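Local coordinates for protein 3-hydroxyacyl-CoA dehydrogenase type-2 (PDB 3PPI) that probably catalyses the NAD-dependent interconversion of 3-hydroxyacyl-CoA and 3-oxoacyl-CoA, at residues Thr46-His51 and Asp72-Arg77; Ala33-Gly38 and Leu55-Ala60. All blocks are in the same frame, centred on the assembly; numbering follows the deposited sequence.

Contact 1: Thr46-His51 and Asp72-Arg77; sequences TVRRLH and DELGNR. With MG (magnesium ion), chain E.
R48 faces L74 and H51 faces R77 across this contact, with CA atoms 7.8 Å apart in the first pair and slightly closer in the second. Residues 46-51 are helical throughout, while the second segment is the last turn of a helix, 72-74, which unwinds at G75, where phi turns positive, and runs on as loop. With CG anti to its backbone N (chi1 176°), the H51 ring reaches out between L74 and R77. CB of L74 sits over the middle of one face as a CH-pi contact, 4.0 Å from the ring centroid. Against the opposite face lies the R77 guanidinium, nearly parallel at 7°, with centres 3.9 Å apart. The same guanidinium points NH1 and NH2 at a single acceptor, the backbone O of H51: NH2, 3.0 Å from that O, approaches from above the carbonyl plane, whereas NH1 makes a longer bond in the plane, on a lone pair. In a Rossmann-type fold, helices 41-52 and 64-74 are successive crossover connections, packed on the same side of the parallel sheet, and here the end of the first meets the end of the second. At the ring edge, in plane, a water lies 2.9 Å from H51 NE2; it donates to L74 O and accepts from R77 N, tying ring and turn together. Nearer the surface, R48 grips the E73 carboxylate end-on, one nitrogen to each oxygen, NH1 to OE2 at 2.8 Å; the two planes are 52° apart, and E44 gives R48 a second carboxylate. Deeper in, V47 CG1 touches L74 CD1 at 3.8 Å. On the far side of the turn, G75 O binds a magnesium ion at 2.3 Å, with A78 O and three waters as further ligands.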
loop_
_atom_site.group_PDB
_atom_site.type_symbol
_atom_site.label_atom_id
_atom_site.label_comp_id
_atom_site.label_asym_id
_atom_site.label_seq_id
_atom_site.Cartn_x
_atom_site.Cartn_y
_atom_site.Cartn_z
ATOM N N THR A 46 10.234 22.841 -12.208
ATOM C CA THR A 46 9.294 22.267 -13.161
ATOM C C THR A 46 9.048 23.258 -14.293
ATOM O O THR A 46 9.135 22.892 -15.454
ATOM C CB THR A 46 7.972 21.884 -12.475
ATOM O OG1 THR A 46 8.267 20.995 -11.395
ATOM C CG2 THR A 46 6.988 21.208 -13.451
ATOM N N VAL A 47 8.785 24.517 -13.949
ATOM C CA VAL A 47 8.621 25.553 -14.967
ATOM C C VAL A 47 9.829 25.602 -15.918
ATOM O O VAL A 47 9.665 25.558 -17.147
ATOM C CB VAL A 47 8.380 26.934 -14.345
ATOM C CG1 VAL A 47 8.446 28.034 -15.424
ATOM C CG2 VAL A 47 7.024 26.960 -13.610
ATOM N N ARG A 48 11.027 25.685 -15.347
ATOM C CA ARG A 48 12.251 25.771 -16.142
ATOM C C ARG A 48 12.369 24.568 -17.088
ATOM O O ARG A 48 12.706 24.725 -18.258
ATOM C CB ARG A 48 13.481 25.859 -15.230
ATOM C CG ARG A 48 13.604 27.186 -14.492
ATOM C CD ARG A 48 14.877 27.249 -13.685
ATOM N NE ARG A 48 14.992 28.492 -12.912
ATOM C CZ ARG A 48 15.439 29.649 -13.399
ATOM N NH1 ARG A 48 15.804 29.755 -14.673
ATOM N NH2 ARG A 48 15.508 30.713 -12.607
ATOM N N ARG A 49 12.096 23.377 -16.568
ATOM C CA ARG A 49 12.174 22.138 -17.349
ATOM C C ARG A 49 11.142 22.110 -18.471
ATOM O O ARG A 49 11.472 21.815 -19.614
ATOM C CB ARG A 49 11.952 20.921 -16.443
ATOM C CG ARG A 49 11.881 19.567 -17.156
ATOM C CD ARG A 49 13.128 19.260 -17.981
ATOM N NE ARG A 49 12.993 17.965 -18.650
ATOM C CZ ARG A 49 13.391 16.791 -18.165
ATOM N NH1 ARG A 49 13.980 16.682 -16.985
ATOM N NH2 ARG A 49 13.183 15.699 -18.881
ATOM N N LEU A 50 9.884 22.378 -18.138
ATOM C CA LEU A 50 8.834 22.313 -19.156
ATOM C C LEU A 50 9.039 23.388 -20.234
ATOM O O LEU A 50 8.822 23.131 -21.412
ATOM C CB LEU A 50 7.456 22.423 -18.523
ATOM C CG LEU A 50 7.021 21.293 -17.586
ATOM C CD1 LEU A 50 5.547 21.537 -17.140
ATOM C CD2 LEU A 50 7.191 19.923 -18.233
ATOM N N HIS A 51 9.492 24.572 -19.825
ATOM C CA HIS A 51 9.807 25.649 -20.752
ATOM C C HIS A 51 10.955 25.250 -21.700
ATOM O O HIS A 51 10.852 25.424 -22.916
ATOM C CB HIS A 51 10.148 26.926 -19.971
ATOM C CG HIS A 51 10.569 28.065 -20.843
ATOM N ND1 HIS A 51 11.887 28.316 -21.156
ATOM C CD2 HIS A 51 9.844 29.007 -21.489
ATOM C CE1 HIS A 51 11.957 29.372 -21.947
ATOM N NE2 HIS A 51 10.731 29.812 -22.160
ATOM N N ASP A 72 10.113 36.853 -16.601
ATOM C CA ASP A 72 10.953 37.778 -17.374
ATOM C C ASP A 72 12.248 37.100 -17.810
ATOM O O ASP A 72 12.645 37.206 -18.967
ATOM C CB ASP A 72 11.277 39.051 -16.572
ATOM C CG ASP A 72 10.040 39.901 -16.281
ATOM O OD1 ASP A 72 8.988 39.688 -16.921
ATOM O OD2 ASP A 72 10.113 40.780 -15.393
ATOM N N GLU A 73 12.898 36.393 -16.887
ATOM C CA GLU A 73 14.132 35.667 -17.197
ATOM C C GLU A 73 13.937 34.678 -18.341
ATOM O O GLU A 73 14.817 34.530 -19.175
ATOM C CB GLU A 73 14.633 34.902 -15.958
ATOM C CG GLU A 73 15.862 34.004 -16.215
ATOM C CD GLU A 73 16.230 33.121 -15.030
ATOM O OE1 GLU A 73 15.717 33.344 -13.916
ATOM O OE2 GLU A 73 17.029 32.181 -15.213
ATOM N N LEU A 74 12.801 33.976 -18.363
ATOM C CA LEU A 74 12.587 32.917 -19.358
ATOM C C LEU A 74 12.114 33.436 -20.721
ATOM O O LEU A 74 12.311 32.765 -21.733
ATOM C CB LEU A 74 11.612 31.859 -18.827
ATOM C CG LEU A 74 12.124 31.014 -17.652
ATOM C CD1 LEU A 74 11.072 29.995 -17.247
ATOM C CD2 LEU A 74 13.438 30.337 -18.019
ATOM N N GLY A 75 11.492 34.611 -20.749
ATOM C CA GLY A 75 11.067 35.231 -22.009
ATOM C C GLY A 75 9.596 35.024 -22.333
ATOM O O GLY A 75 8.784 34.711 -21.453
ATOM N N ASN A 76 9.257 35.174 -23.610
ATOM C CA ASN A 76 7.853 35.336 -24.028
ATOM C C ASN A 76 6.976 34.077 -24.034
ATOM O O ASN A 76 5.762 34.187 -24.229
ATOM C CB ASN A 76 7.770 36.037 -25.393
ATOM C CG ASN A 76 8.745 35.465 -26.403
ATOM O OD1 ASN A 76 8.741 34.262 -26.674
ATOM N ND2 ASN A 76 9.605 36.326 -26.954
ATOM N N ARG A 77 7.569 32.904 -23.820
ATOM C CA ARG A 77 6.802 31.666 -23.690
ATOM C C ARG A 77 6.541 31.326 -22.215
ATOM O O ARG A 77 6.036 30.242 -21.910
ATOM C CB ARG A 77 7.533 30.511 -24.375
ATOM C CG ARG A 77 7.920 30.776 -25.850
ATOM C CD ARG A 77 8.435 29.489 -26.551
ATOM N NE ARG A 77 9.738 29.007 -26.070
ATOM C CZ ARG A 77 9.954 27.994 -25.216
ATOM N NH1 ARG A 77 8.962 27.272 -24.669
ATOM N NH2 ARG A 77 11.213 27.693 -24.894
HETATM MG MG MG E . 7.737 36.151 -19.968
HETATM O O HOH W 1 10.252 32.233 -23.722
HETATM O O HOH W 2 7.031 37.818 -18.377
HETATM O O HOH W 3 8.951 37.952 -21.230
HETATM O O HOH W 4 6.138 36.962 -21.605
#

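Contact 2: Ala33-Gly38 and Leu55-Ala60; sequences AIVSGG and LGVVIA. With MG (magnesium ion), chain F.
I34 and V58 are neighbours in a parallel pair of strands, 33-36 and 56-60, whose short axes approach to 4.6 Å and cross at -24°. Four backbone bonds zip the pair together, from A33 N to G56 O through V58 N to A33 O and V35 N to V58 O, ending with A60 N to V35 O. The third of these is the straightest: V35 N meets V58 O at 3.0 Å with an angle of 174° at the hydrogen. The I34 side chain shows how one face is filled. From its CB the chain forks: CG1, beside the backbone N (chi1 -69°), comes alongside V58 with 3.9 Å to V58 CB, while CG2, anti to that nitrogen, leans forward to A60 CB at 3.8 Å. Beyond CG1 the side chain continues to CD1 on the face covered by helix 88-98, where I95 and A98 touch I34. On the other face, V35 CG2 meets V57 CG1 at 4.1 Å, under V47 of helix 41-52. This is the opening beta-alpha-beta unit of a Rossmann-type fold. Past S36 the first strand turns sharply, a type II turn from V35 to G38, and I59 CG2 packs 3.5 Å from G38 C. G37 N makes a weak bond to A60 O, and G37 O binds a magnesium ion at 2.6 Å; G40 and three waters belong to the same site. Side chains on both faces are mostly apolar, though S36, on the I34 face, has its hydroxyl bonded to H111. The peptide groups pair between the strands, while at the turn the carbonyl O of G37 is used by the metal instead.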
loop_
_atom_site.group_PDB
_atom_site.type_symbol
_atom_site.label_atom_id
_atom_site.label_comp_id
_atom_site.label_asym_id
_atom_site.label_seq_id
_atom_site.Cartn_x
_atom_site.Cartn_y
_atom_site.Cartn_z
ATOM N N ALA A 33 1.231 24.728 -20.438
ATOM C CA ALA A 33 1.135 24.105 -19.130
ATOM C C ALA A 33 1.000 25.181 -18.056
ATOM O O ALA A 33 1.461 26.318 -18.239
ATOM C CB ALA A 33 2.360 23.275 -18.875
ATOM N N ILE A 34 0.356 24.823 -16.952
ATOM C CA ILE A 34 0.295 25.669 -15.749
ATOM C C ILE A 34 1.019 24.936 -14.622
ATOM O O ILE A 34 0.778 23.745 -14.393
ATOM C CB ILE A 34 -1.169 25.928 -15.299
ATOM C CG1 ILE A 34 -1.903 26.834 -16.284
ATOM C CG2 ILE A 34 -1.216 26.574 -13.898
ATOM C CD1 ILE A 34 -3.416 26.723 -16.163
ATOM N N VAL A 35 1.898 25.630 -13.913
ATOM C CA VAL A 35 2.522 25.054 -12.727
ATOM C C VAL A 35 2.130 25.867 -11.517
ATOM O O VAL A 35 2.504 27.048 -11.421
ATOM C CB VAL A 35 4.061 25.006 -12.853
ATOM C CG1 VAL A 35 4.686 24.402 -11.605
ATOM C CG2 VAL A 35 4.478 24.199 -14.102
ATOM N N SER A 36 1.349 25.269 -10.614
ATOM C CA SER A 36 1.029 25.930 -9.344
ATOM C C SER A 36 2.260 25.859 -8.447
ATOM O O SER A 36 3.029 24.913 -8.513
ATOM C CB SER A 36 -0.244 25.358 -8.677
ATOM O OG SER A 36 -0.023 24.133 -8.002
ATOM N N GLY A 37 2.470 26.889 -7.632
ATOM C CA GLY A 37 3.733 27.063 -6.914
ATOM C C GLY A 37 4.935 27.277 -7.823
ATOM O O GLY A 37 6.073 26.976 -7.442
ATOM N N GLY A 38 4.701 27.830 -9.012
ATOM C CA GLY A 38 5.737 27.909 -10.038
ATOM C C GLY A 38 6.851 28.912 -9.779
ATOM O O GLY A 38 7.873 28.863 -10.441
ATOM N N LEU A 55 7.348 23.761 -24.054
ATOM C CA LEU A 55 5.991 24.190 -23.650
ATOM C C LEU A 55 5.938 25.685 -23.340
ATOM O O LEU A 55 6.905 26.256 -22.854
ATOM C CB LEU A 55 5.509 23.416 -22.412
ATOM C CG LEU A 55 5.033 21.984 -22.664
ATOM C CD1 LEU A 55 4.954 21.209 -21.349
ATOM C CD2 LEU A 55 3.688 21.977 -23.386
ATOM N N GLY A 56 4.802 26.309 -23.629
ATOM C CA GLY A 56 4.478 27.611 -23.052
ATOM C C GLY A 56 4.049 27.306 -21.626
ATOM O O GLY A 56 3.354 26.316 -21.402
ATOM N N VAL A 57 4.474 28.122 -20.660
ATOM C CA VAL A 57 4.219 27.846 -19.248
ATOM C C VAL A 57 3.667 29.048 -18.490
ATOM O O VAL A 57 4.167 30.174 -18.623
ATOM C CB VAL A 57 5.488 27.364 -18.537
ATOM C CG1 VAL A 57 5.170 26.974 -17.099
ATOM C CG2 VAL A 57 6.087 26.170 -19.264
ATOM N N VAL A 58 2.622 28.806 -17.702
ATOM C CA VAL A 58 2.099 29.805 -16.794
ATOM C C VAL A 58 2.614 29.500 -15.400
ATOM O O VAL A 58 2.451 28.389 -14.893
ATOM C CB VAL A 58 0.583 29.829 -16.805
ATOM C CG1 VAL A 58 0.044 30.686 -15.645
ATOM C CG2 VAL A 58 0.099 30.348 -18.147
ATOM N N ILE A 59 3.298 30.482 -14.820
ATOM C CA ILE A 59 3.774 30.421 -13.456
ATOM C C ILE A 59 2.617 30.919 -12.589
ATOM O O ILE A 59 2.340 32.111 -12.564
ATOM C CB ILE A 59 5.020 31.324 -13.258
ATOM C CG1 ILE A 59 6.196 30.805 -14.078
ATOM C CG2 ILE A 59 5.397 31.419 -11.787
ATOM C CD1 ILE A 59 7.082 31.938 -14.689
ATOM N N ALA A 60 1.922 29.994 -11.941
ATOM C CA ALA A 60 0.754 30.288 -11.120
ATOM C C ALA A 60 1.174 30.292 -9.665
ATOM O O ALA A 60 1.409 29.233 -9.074
ATOM C CB ALA A 60 -0.344 29.250 -11.346
HETATM MG MG MG F . 6.905 27.045 -5.006
HETATM O O HOH W 5 6.789 24.672 -5.534
HETATM O O HOH W 6 6.414 29.398 -4.674
HETATM O O HOH W 7 5.070 26.909 -3.679
#

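Overall arrangement
Contacts 1 and 2 have centres 9 Å apart and interlock along the chain: strand 31-36, helix 41-52, strand 56-61 and helix 64-74 supply their segments in turn. V47 of contact 1 rests on the strand pair of contact 2, with its CG2 3.6 Å from V35 CB. Backbone bonds probably join them as well, L55 N lying 3.1 Å from L50 O and V57 N 2.9 Å from R77 O. Each contact holds a different magnesium ion, at G75 on the surface and at G37 in the turn after the first strand. That turn opens a glycine-rich segment resembling the TGxxxGxG motif of short-chain dehydrogenases, consistent with the dinucleotide-binding end of a Rossmann fold.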